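Local coordinates for malonyl CoA-acyl carrier protein transacylase (Bartonella henselae, PDB 3QAT) that probably transfers the malonyl group from malonyl-CoA to acyl carrier protein, supplying the chain-extending units for bacterial fatty acid synthesis, at residues 68-73 against 114-119; 144-149 against 258-263; 265-270 against 292-297. All coordinates share one frame; numbering follows the deposited sequence. Where two conformers were deposited one is given.

Contact 1: 68-73 against 114-119; sequences ALMAVS and TDTARL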
loop_
_atom_site.group_PDB
_atom_site.type_symbol
_atom_site.label_atom_id
_atom_site.label_comp_id
_atom_site.label_asym_id
_atom_site.label_seq_id
_atom_site.Cartn_x
_atom_site.Cartn_y
_atom_site.Cartn_z
ATOM N N ALA A 68 -9.925 4.104 -3.989
ATOM C CA ALA A 68 -10.762 4.222 -2.756
ATOM C C ALA A 68 -9.947 4.296 -1.467
ATOM O O ALA A 68 -10.221 5.124 -0.600
ATOM C CB ALA A 68 -11.750 3.062 -2.648
ATOM N N LEU A 69 -8.951 3.425 -1.337
ATOM C CA LEU A 69 -8.118 3.436 -0.127
ATOM C C LEU A 69 -7.339 4.741 -0.028
ATOM O O LEU A 69 -7.177 5.289 1.081
ATOM C CB LEU A 69 -7.166 2.225 -0.096
ATOM C CG LEU A 69 -7.871 0.949 0.431
ATOM C CD1 LEU A 69 -7.056 -0.304 0.078
ATOM C CD2 LEU A 69 -8.068 1.048 1.948
ATOM N N MET A 70 -6.842 5.240 -1.171
ATOM C CA MET A 70 -6.133 6.513 -1.162
ATOM C C MET A 70 -7.076 7.630 -0.696
ATOM O O MET A 70 -6.682 8.469 0.114
ATOM C CB MET A 70 -5.554 6.817 -2.558
ATOM C CG MET A 70 -4.783 8.157 -2.687
ATOM S SD MET A 70 -5.909 9.560 -2.992
ATOM C CE MET A 70 -6.618 9.117 -4.577
ATOM N N ALA A 71 -8.328 7.607 -1.165
ATOM C CA ALA A 71 -9.302 8.661 -0.776
ATOM C C ALA A 71 -9.487 8.663 0.748
ATOM O O ALA A 71 -9.499 9.721 1.359
ATOM C CB ALA A 71 -10.641 8.437 -1.456
ATOM N N VAL A 72 -9.643 7.484 1.352
ATOM C CA VAL A 72 -9.819 7.431 2.804
ATOM C C VAL A 72 -8.586 8.019 3.492
ATOM O O VAL A 72 -8.718 8.836 4.407
ATOM C CB VAL A 72 -10.075 6.004 3.289
ATOM C CG1 VAL A 72 -10.157 5.956 4.833
ATOM C CG2 VAL A 72 -11.372 5.477 2.655
ATOM N N SER A 73 -7.389 7.628 3.050
ATOM C CA SER A 73 -6.166 8.161 3.646
ATOM C C SER A 73 -6.080 9.682 3.510
ATOM O O SER A 73 -5.767 10.397 4.476
ATOM C CB SER A 73 -4.911 7.517 3.041
ATOM O OG SER A 73 -4.737 6.183 3.477
ATOM N N THR A 114 -6.438 14.964 -7.596
ATOM C CA THR A 114 -7.046 14.507 -8.835
ATOM C C THR A 114 -6.098 13.582 -9.629
ATOM O O THR A 114 -6.509 12.521 -10.141
ATOM C CB THR A 114 -7.529 15.728 -9.672
ATOM O OG1 THR A 114 -8.825 16.129 -9.188
ATOM C CG2 THR A 114 -7.634 15.391 -11.176
ATOM N N ASP A 115 -4.816 13.960 -9.720
ATOM C CA ASP A 115 -3.855 13.127 -10.433
ATOM C C ASP A 115 -3.608 11.802 -9.736
ATOM O O ASP A 115 -3.452 10.786 -10.392
ATOM C CB ASP A 115 -2.543 13.892 -10.679
ATOM C CG ASP A 115 -2.705 14.985 -11.731
ATOM O OD1 ASP A 115 -3.721 14.993 -12.494
ATOM O OD2 ASP A 115 -1.788 15.838 -11.825
ATOM N N THR A 116 -3.560 11.819 -8.400
ATOM C CA THR A 116 -3.336 10.573 -7.662
ATOM C C THR A 116 -4.496 9.610 -7.877
ATOM O O THR A 116 -4.286 8.404 -8.092
ATOM C CB THR A 116 -3.163 10.861 -6.171
ATOM O OG1 THR A 116 -2.083 11.803 -5.999
ATOM C CG2 THR A 116 -2.778 9.562 -5.434
ATOM N N ALA A 117 -5.722 10.142 -7.860
ATOM C CA ALA A 117 -6.887 9.287 -8.152
ATOM C C ALA A 117 -6.779 8.644 -9.537
ATOM O O ALA A 117 -6.987 7.440 -9.687
ATOM C CB ALA A 117 -8.186 10.085 -8.034
ATOM N N ARG A 118 -6.428 9.443 -10.534
ATOM C CA ARG A 118 -6.345 8.938 -11.884
ATOM C C ARG A 118 -5.188 7.958 -12.048
ATOM O O ARG A 118 -5.339 6.942 -12.729
ATOM C CB ARG A 118 -6.234 10.107 -12.881
ATOM C CG ARG A 118 -7.525 10.930 -12.986
ATOM C CD ARG A 118 -7.291 12.161 -13.825
ATOM N NE ARG A 118 -8.534 12.900 -13.955
ATOM C CZ ARG A 118 -8.621 14.132 -14.438
ATOM N NH1 ARG A 118 -7.522 14.795 -14.807
ATOM N NH2 ARG A 118 -9.815 14.704 -14.532
ATOM N N LEU A 119 -4.060 8.248 -11.417
ATOM C CA LEU A 119 -2.919 7.327 -11.494
ATOM C C LEU A 119 -3.298 5.975 -10.907
ATOM O O LEU A 119 -2.920 4.950 -11.467
ATOM C CB LEU A 119 -1.679 7.874 -10.755
ATOM C CG LEU A 119 -0.922 9.019 -11.436
ATOM C CD1 LEU A 119 -0.003 9.655 -10.394
ATOM C CD2 LEU A 119 -0.115 8.503 -12.637
#
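Met70 reaches from helix 62-82 to helix 113-129 and lays its thioether end against Thr116 and the backbone of Ala117. Its CG is anti to the backbone N (chi1 179°), which carries the side chain out toward the other helix; bends at the next two torsions then turn the methyl along that helix's surface. The chains of Met70 and Thr116 pass each other at a slant. The methyl CG2 of Thr116 meets Met70 CG at 3.7 Å and sits 4.0 Å from Met70 SD. Further out, Met70 CE settles on Ala117, 3.6 Å from Ala117 N and 3.9 Å from Ala117 CB. The small alanine lets the methionine methyl come down onto the main chain. Thr116 presents its methyl to the sulfur-bearing chain while its OG1 is hydrogen-bonded to Ser112 O, just ahead of the helix. The side chains meet through carbon and sulfur, and no hydrogen bond crosses. All three touching residues are buried. Around them, helix 100-107 contributes Ser103 against Met70 and Tyr102 and Cys106 against Thr116, while Ala42 of helix 30-43 covers Ala117; the two segments are thus joined within a cluster of four helices.

Contact 2: 144-149 against 258-263; sequences LDEKDV and TGRVRW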
loop_
_atom_site.group_PDB
_atom_site.type_symbol
_atom_site.label_atom_id
_atom_site.label_comp_id
_atom_site.label_asym_id
_atom_site.label_seq_id
_atom_site.Cartn_x
_atom_site.Cartn_y
_atom_site.Cartn_z
ATOM N N LEU A 144 7.989 -19.011 7.543
ATOM C CA LEU A 144 9.237 -19.289 6.838
ATOM C C LEU A 144 9.991 -17.997 6.556
ATOM O O LEU A 144 9.395 -17.014 6.130
ATOM C CB LEU A 144 8.973 -20.027 5.519
ATOM C CG LEU A 144 8.204 -21.350 5.615
ATOM C CD1 LEU A 144 7.944 -21.933 4.213
ATOM C CD2 LEU A 144 8.946 -22.371 6.508
ATOM N N ASP A 145 11.306 -18.001 6.774
ATOM C CA ASP A 145 12.072 -16.781 6.509
ATOM C C ASP A 145 12.281 -16.589 5.008
ATOM O O ASP A 145 12.042 -17.504 4.216
ATOM C CB ASP A 145 13.392 -16.724 7.311
ATOM C CG ASP A 145 14.375 -17.801 6.920
ATOM O OD1 ASP A 145 14.340 -18.294 5.770
ATOM O OD2 ASP A 145 15.215 -18.159 7.773
ATOM N N GLU A 146 12.715 -15.393 4.639
ATOM C CA GLU A 146 12.914 -15.010 3.254
ATOM C C GLU A 146 13.810 -15.978 2.486
ATOM O O GLU A 146 13.493 -16.370 1.358
ATOM C CB GLU A 146 13.522 -13.627 3.239
ATOM C CG GLU A 146 13.245 -12.835 2.015
ATOM C CD GLU A 146 13.264 -11.350 2.313
ATOM O OE1 GLU A 146 14.049 -10.927 3.210
ATOM O OE2 GLU A 146 12.500 -10.612 1.644
ATOM N N LYS A 147 14.937 -16.343 3.093
ATOM C CA LYS A 147 15.871 -17.301 2.498
ATOM C C LYS A 147 15.192 -18.616 2.107
ATOM O O LYS A 147 15.363 -19.098 0.981
ATOM C CB LYS A 147 17.065 -17.562 3.438
ATOM N N ASP A 148 14.418 -19.180 3.033
ATOM C CA ASP A 148 13.725 -20.444 2.808
ATOM C C ASP A 148 12.633 -20.314 1.744
ATOM O O ASP A 148 12.398 -21.240 0.979
ATOM C CB ASP A 148 13.125 -20.975 4.110
ATOM C CG ASP A 148 14.189 -21.429 5.112
ATOM O OD1 ASP A 148 15.397 -21.407 4.772
ATOM O OD2 ASP A 148 13.803 -21.789 6.244
ATOM N N VAL A 149 11.962 -19.166 1.701
ATOM C CA VAL A 149 10.952 -18.972 0.659
ATOM C C VAL A 149 11.624 -18.785 -0.705
ATOM O O VAL A 149 11.123 -19.279 -1.708
ATOM C CB VAL A 149 9.956 -17.842 0.989
ATOM C CG1 VAL A 149 8.957 -17.637 -0.181
ATOM C CG2 VAL A 149 9.223 -18.160 2.273
ATOM N N THR A 258 6.561 -4.689 -10.469
ATOM C CA THR A 258 7.018 -6.062 -10.687
ATOM C C THR A 258 7.903 -6.611 -9.579
ATOM O O THR A 258 8.302 -7.784 -9.646
ATOM C CB THR A 258 7.811 -6.186 -12.008
ATOM O OG1 THR A 258 8.862 -5.213 -12.026
ATOM C CG2 THR A 258 6.884 -5.976 -13.170
ATOM N N GLY A 259 8.206 -5.783 -8.581
ATOM C CA GLY A 259 9.186 -6.142 -7.557
ATOM C C GLY A 259 8.583 -6.324 -6.176
ATOM O O GLY A 259 7.404 -6.031 -5.955
ATOM N N ARG A 260 9.443 -6.779 -5.264
ATOM C CA ARG A 260 9.071 -7.096 -3.879
ATOM C C ARG A 260 8.780 -5.849 -3.047
ATOM O O ARG A 260 9.532 -4.867 -3.073
ATOM C CB ARG A 260 10.190 -7.911 -3.225
ATOM C CG ARG A 260 10.104 -8.078 -1.700
ATOM C CD ARG A 260 11.234 -8.989 -1.190
ATOM N NE ARG A 260 12.553 -8.445 -1.500
ATOM C CZ ARG A 260 13.456 -8.053 -0.599
ATOM N NH1 ARG A 260 13.212 -8.154 0.712
ATOM N NH2 ARG A 260 14.618 -7.568 -1.019
ATOM N N VAL A 261 7.683 -5.889 -2.297
ATOM C CA VAL A 261 7.392 -4.808 -1.354
ATOM C C VAL A 261 8.181 -5.104 -0.073
ATOM O O VAL A 261 7.881 -6.065 0.643
ATOM C CB VAL A 261 5.884 -4.735 -1.023
ATOM C CG1 VAL A 261 5.632 -3.645 0.031
ATOM C CG2 VAL A 261 5.102 -4.421 -2.309
ATOM N N ARG A 262 9.199 -4.292 0.201
ATOM C CA ARG A 262 10.157 -4.577 1.293
ATOM C C ARG A 262 9.644 -3.935 2.600
ATOM O O ARG A 262 10.276 -3.021 3.166
ATOM C CB ARG A 262 11.550 -4.057 0.908
ATOM C CG ARG A 262 12.133 -4.824 -0.280
ATOM C CD ARG A 262 13.375 -4.138 -0.799
ATOM N NE ARG A 262 14.499 -4.278 0.138
ATOM C CZ ARG A 262 15.710 -3.770 -0.101
ATOM N NH1 ARG A 262 15.936 -3.066 -1.206
ATOM N NH2 ARG A 262 16.699 -3.961 0.764
ATOM N N TRP A 263 8.483 -4.401 3.079
ATOM C CA TRP A 263 7.813 -3.698 4.180
ATOM C C TRP A 263 8.515 -3.905 5.529
ATOM O O TRP A 263 8.690 -2.948 6.301
ATOM C CB TRP A 263 6.286 -4.046 4.300
ATOM C CG TRP A 263 5.596 -3.030 5.189
ATOM C CD1 TRP A 263 5.113 -3.233 6.462
ATOM C CD2 TRP A 263 5.371 -1.646 4.889
ATOM N NE1 TRP A 263 4.573 -2.055 6.956
ATOM C CE2 TRP A 263 4.724 -1.066 6.010
ATOM C CE3 TRP A 263 5.658 -0.839 3.770
ATOM C CZ2 TRP A 263 4.368 0.303 6.060
ATOM C CZ3 TRP A 263 5.291 0.515 3.804
ATOM C CH2 TRP A 263 4.647 1.069 4.936
#
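Glu146 and Arg260 approach from opposite directions in the one salt bridge between their two segments, at the protein surface. From CB, the Glu146 chain leaves the first turn of helix 146-155 with CG anti to the backbone N (chi1 -154°) and runs on extended, touching Ile164 of strand 162-169 and carrying the carboxylate across to segment 258-263. Its CD comes within 3.6 Å of Arg260 NH1, and the two oxygens then part company. OE2 makes the close approach, 2.7 Å from Arg260 NH1, and also lies 3.5 Å from Arg260 CD; OE1 is directed to a salt bridge with Arg264. The carboxylate and guanidinium planes stand 81° apart, so the pair does not form the flat, two-pronged bridge of coplanar groups, and OE2 approaches the guanidinium obliquely. Arg260 has two conformers; in the one described, which makes this bridge, a bend at chi3 (60°) folds the guanidinium over the aliphatic part of Arg262, whose CG rests 3.5 Å above the centre of the plane. Arg260 NH1 is shared with Glu265 OE1, and Asp167 brings a second acidic group close to Glu146 OE2, a crowding of like charge that the neighbouring arginines would be expected to offset. Asp145 caps the helix start, its OD1 accepting from Asp148 N at 2.9 Å. An N-capped helix on the mixed sheet is here bridged to the loop residue just ahead of the short, weakly bonded edge strand 261-262, consistent with the smaller, ferredoxin-like subdomain of malonyl-CoA:ACP transacylases.

Contact 3: 265-270 against 292-297; sequences ETIEWI and RRINKD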
loop_
_atom_site.group_PDB
_atom_site.type_symbol
_atom_site.label_atom_id
_atom_site.label_comp_id
_atom_site.label_asym_id
_atom_site.label_seq_id
_atom_site.Cartn_x
_atom_site.Cartn_y
_atom_site.Cartn_z
ATOM N N GLU A 265 11.681 -4.444 6.074
ATOM C CA GLU A 265 12.895 -3.618 6.089
ATOM C C GLU A 265 12.575 -2.139 6.230
ATOM O O GLU A 265 13.331 -1.389 6.857
ATOM C CB GLU A 265 13.688 -3.860 4.810
ATOM C CG GLU A 265 14.428 -5.228 4.788
ATOM C CD GLU A 265 14.906 -5.587 3.388
ATOM O OE1 GLU A 265 14.065 -5.842 2.480
ATOM O OE2 GLU A 265 16.142 -5.615 3.191
ATOM N N THR A 266 11.431 -1.728 5.667
ATOM C CA THR A 266 10.981 -0.355 5.785
ATOM C C THR A 266 10.725 0.023 7.238
ATOM O O THR A 266 11.203 1.041 7.701
ATOM C CB THR A 266 9.721 -0.122 4.909
ATOM O OG1 THR A 266 10.091 -0.259 3.531
ATOM C CG2 THR A 266 9.164 1.281 5.119
ATOM N N ILE A 267 9.983 -0.809 7.957
ATOM C CA ILE A 267 9.669 -0.508 9.347
ATOM C C ILE A 267 10.942 -0.576 10.207
ATOM O O ILE A 267 11.154 0.273 11.102
ATOM C CB ILE A 267 8.590 -1.460 9.895
ATOM C CG1 ILE A 267 7.279 -1.261 9.103
ATOM C CG2 ILE A 267 8.385 -1.230 11.426
ATOM C CD1 ILE A 267 6.765 0.202 9.081
ATOM N N GLU A 268 11.797 -1.556 9.924
ATOM C CA GLU A 268 13.075 -1.658 10.646
ATOM C C GLU A 268 13.936 -0.414 10.403
ATOM O O GLU A 268 14.525 0.112 11.358
ATOM C CB GLU A 268 13.820 -2.944 10.287
ATOM C CG GLU A 268 13.133 -4.189 10.872
ATOM C CD GLU A 268 13.762 -5.511 10.449
ATOM O OE1 GLU A 268 14.596 -5.524 9.526
ATOM O OE2 GLU A 268 13.412 -6.553 11.038
ATOM N N TRP A 269 14.031 0.034 9.148
ATOM C CA TRP A 269 14.795 1.241 8.838
ATOM C C TRP A 269 14.220 2.465 9.561
ATOM O O TRP A 269 14.939 3.213 10.237
ATOM C CB TRP A 269 14.903 1.511 7.327
ATOM C CG TRP A 269 15.887 2.633 7.082
ATOM C CD1 TRP A 269 17.229 2.505 6.928
ATOM C CD2 TRP A 269 15.603 4.042 7.046
ATOM N NE1 TRP A 269 17.810 3.746 6.762
ATOM C CE2 TRP A 269 16.838 4.709 6.834
ATOM C CE3 TRP A 269 14.431 4.806 7.160
ATOM C CZ2 TRP A 269 16.943 6.106 6.756
ATOM C CZ3 TRP A 269 14.530 6.206 7.070
ATOM C CH2 TRP A 269 15.792 6.841 6.896
ATOM N N ILE A 270 12.920 2.685 9.412
ATOM C CA ILE A 270 12.299 3.840 10.062
ATOM C C ILE A 270 12.553 3.860 11.575
ATOM O O ILE A 270 12.911 4.901 12.131
ATOM C CB ILE A 270 10.786 3.942 9.713
ATOM C CG1 ILE A 270 10.590 4.306 8.235
ATOM C CG2 ILE A 270 10.091 4.987 10.576
ATOM C CD1 ILE A 270 9.113 4.140 7.764
ATOM N N ARG A 292 3.694 -3.916 15.034
ATOM C CA ARG A 292 3.832 -4.476 16.380
ATOM C C ARG A 292 4.548 -5.828 16.410
ATOM O O ARG A 292 5.208 -6.169 17.419
ATOM C CB ARG A 292 2.465 -4.530 17.081
ATOM C CG ARG A 292 1.895 -3.134 17.329
ATOM C CD ARG A 292 0.617 -3.158 18.163
ATOM N NE ARG A 292 0.106 -1.801 18.354
ATOM C CZ ARG A 292 -1.187 -1.489 18.406
ATOM N NH1 ARG A 292 -2.109 -2.444 18.259
ATOM N NH2 ARG A 292 -1.564 -0.223 18.573
ATOM N N ARG A 293 4.445 -6.580 15.315
ATOM C CA ARG A 293 5.138 -7.864 15.171
ATOM C C ARG A 293 6.602 -7.629 14.818
ATOM O O ARG A 293 7.477 -8.365 15.280
ATOM C CB ARG A 293 4.462 -8.742 14.123
ATOM C CG ARG A 293 3.127 -9.315 14.608
ATOM C CD ARG A 293 2.405 -10.093 13.510
ATOM N NE ARG A 293 1.057 -10.500 13.921
ATOM C CZ ARG A 293 0.778 -11.578 14.652
ATOM N NH1 ARG A 293 1.753 -12.396 15.073
ATOM N NH2 ARG A 293 -0.489 -11.844 14.976
ATOM N N ILE A 294 6.876 -6.595 14.031
ATOM C CA ILE A 294 8.242 -6.285 13.615
ATOM C C ILE A 294 9.097 -5.705 14.742
ATOM O O ILE A 294 10.282 -6.051 14.870
ATOM C CB ILE A 294 8.233 -5.299 12.415
ATOM C CG1 ILE A 294 7.614 -5.980 11.184
ATOM C CG2 ILE A 294 9.668 -4.788 12.104
ATOM C CD1 ILE A 294 7.147 -4.989 10.094
ATOM N N ASN A 295 8.510 -4.806 15.532
ATOM C CA ASN A 295 9.244 -4.091 16.573
ATOM C C ASN A 295 8.314 -3.897 17.772
ATOM O O ASN A 295 7.316 -3.200 17.684
ATOM C CB ASN A 295 9.731 -2.741 16.010
ATOM C CG ASN A 295 10.583 -1.938 17.004
ATOM O OD1 ASN A 295 10.243 -1.807 18.183
ATOM N ND2 ASN A 295 11.688 -1.382 16.512
ATOM N N LYS A 296 8.645 -4.533 18.893
ATOM C CA LYS A 296 7.801 -4.480 20.090
ATOM C C LYS A 296 7.941 -3.185 20.908
ATOM O O LYS A 296 7.161 -2.944 21.830
ATOM C CB LYS A 296 8.086 -5.707 20.982
ATOM N N ASP A 297 8.913 -2.346 20.570
ATOM C CA ASP A 297 9.189 -1.142 21.357
ATOM C C ASP A 297 8.587 0.131 20.780
ATOM O O ASP A 297 8.366 1.093 21.514
ATOM C CB ASP A 297 10.693 -0.935 21.549
ATOM C CG ASP A 297 11.363 -2.103 22.255
ATOM O OD1 ASP A 297 10.751 -2.715 23.163
ATOM O OD2 ASP A 297 12.518 -2.399 21.885
#
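The helices before and after strand 275-281 of the parallel sheet meet through Ile267, Glu268 and Ile294, in a partly buried contact between helix 263-272 and the last turn of helix 286-294. Ile294 carries most of the contact. Its two methyl-bearing branches diverge toward the other helix: CG2, anti to the backbone N, reaches Glu268 and the gamma methyl of Ile267, whereas CD1, at the end of the CG1 branch, comes against the stem of Ile267. The closest approaches are 3.8 Å from Ile294 CD1 to Ile267 CB and 3.7 Å from Ile294 CG2 to Glu268 CG. Ile267 CG2 and Ile294 CG2 are likewise 3.8 Å apart. The two isoleucine side chains cross at about a right angle, and Ile267 starts toward its partner before its CG1 branch leads away, so that CB, CG1 and CG2 rather than the delta methyl do the touching.

Strand 275-281, helix 286-294 and strand 299-303, the two strands parallel and adjacent, form a beta-alpha-beta crossover, with helix 263-272 leading into its first strand, as expected of an alpha/beta acyltransferase core. Beneath the helix pair, Ile267 also packs on Leu278 of strand 275-281, and Ile270 touches both Val275 and Leu278.

Glu268 contributes to the interface through CG. Its chain crosses that of Ile294 at about a right angle, and its carboxylate belongs to Arg264, with which OE1 forms a salt bridge one turn back on the same helix. Past Ile294 the helical backbone ends at Asn295, whose OD1 accepts from Asp297 N at 2.8 Å in the carbonyl plane, an Asx turn. The same oxygen also receives Ile298 N, two backbone donors thus holding this amide as the chain turns into strand 299-303.

Contacts 2 and 3 are directly coupled: Arg260 NH1 of contact 2 lies 3.0 Å from Glu265 OE1 of contact 3 in a salt bridge, and strand 261-262 runs straight into helix 263-272, although the two centres are 16 Å apart. Contact 1 lies on the opposite side of the chain's centre from both, its nearest atoms about 11 Å from those of contact 2 and 14 Å from those of contact 3. The probable nucleophile elbow around Ser98 relates two of them: Met70 of contact 1 lies near it without touching, while Val261 and Trp263 touch His97, within that pattern. Val261 also touches His207, whose sequence setting resembles that of the active-site histidine of relatives.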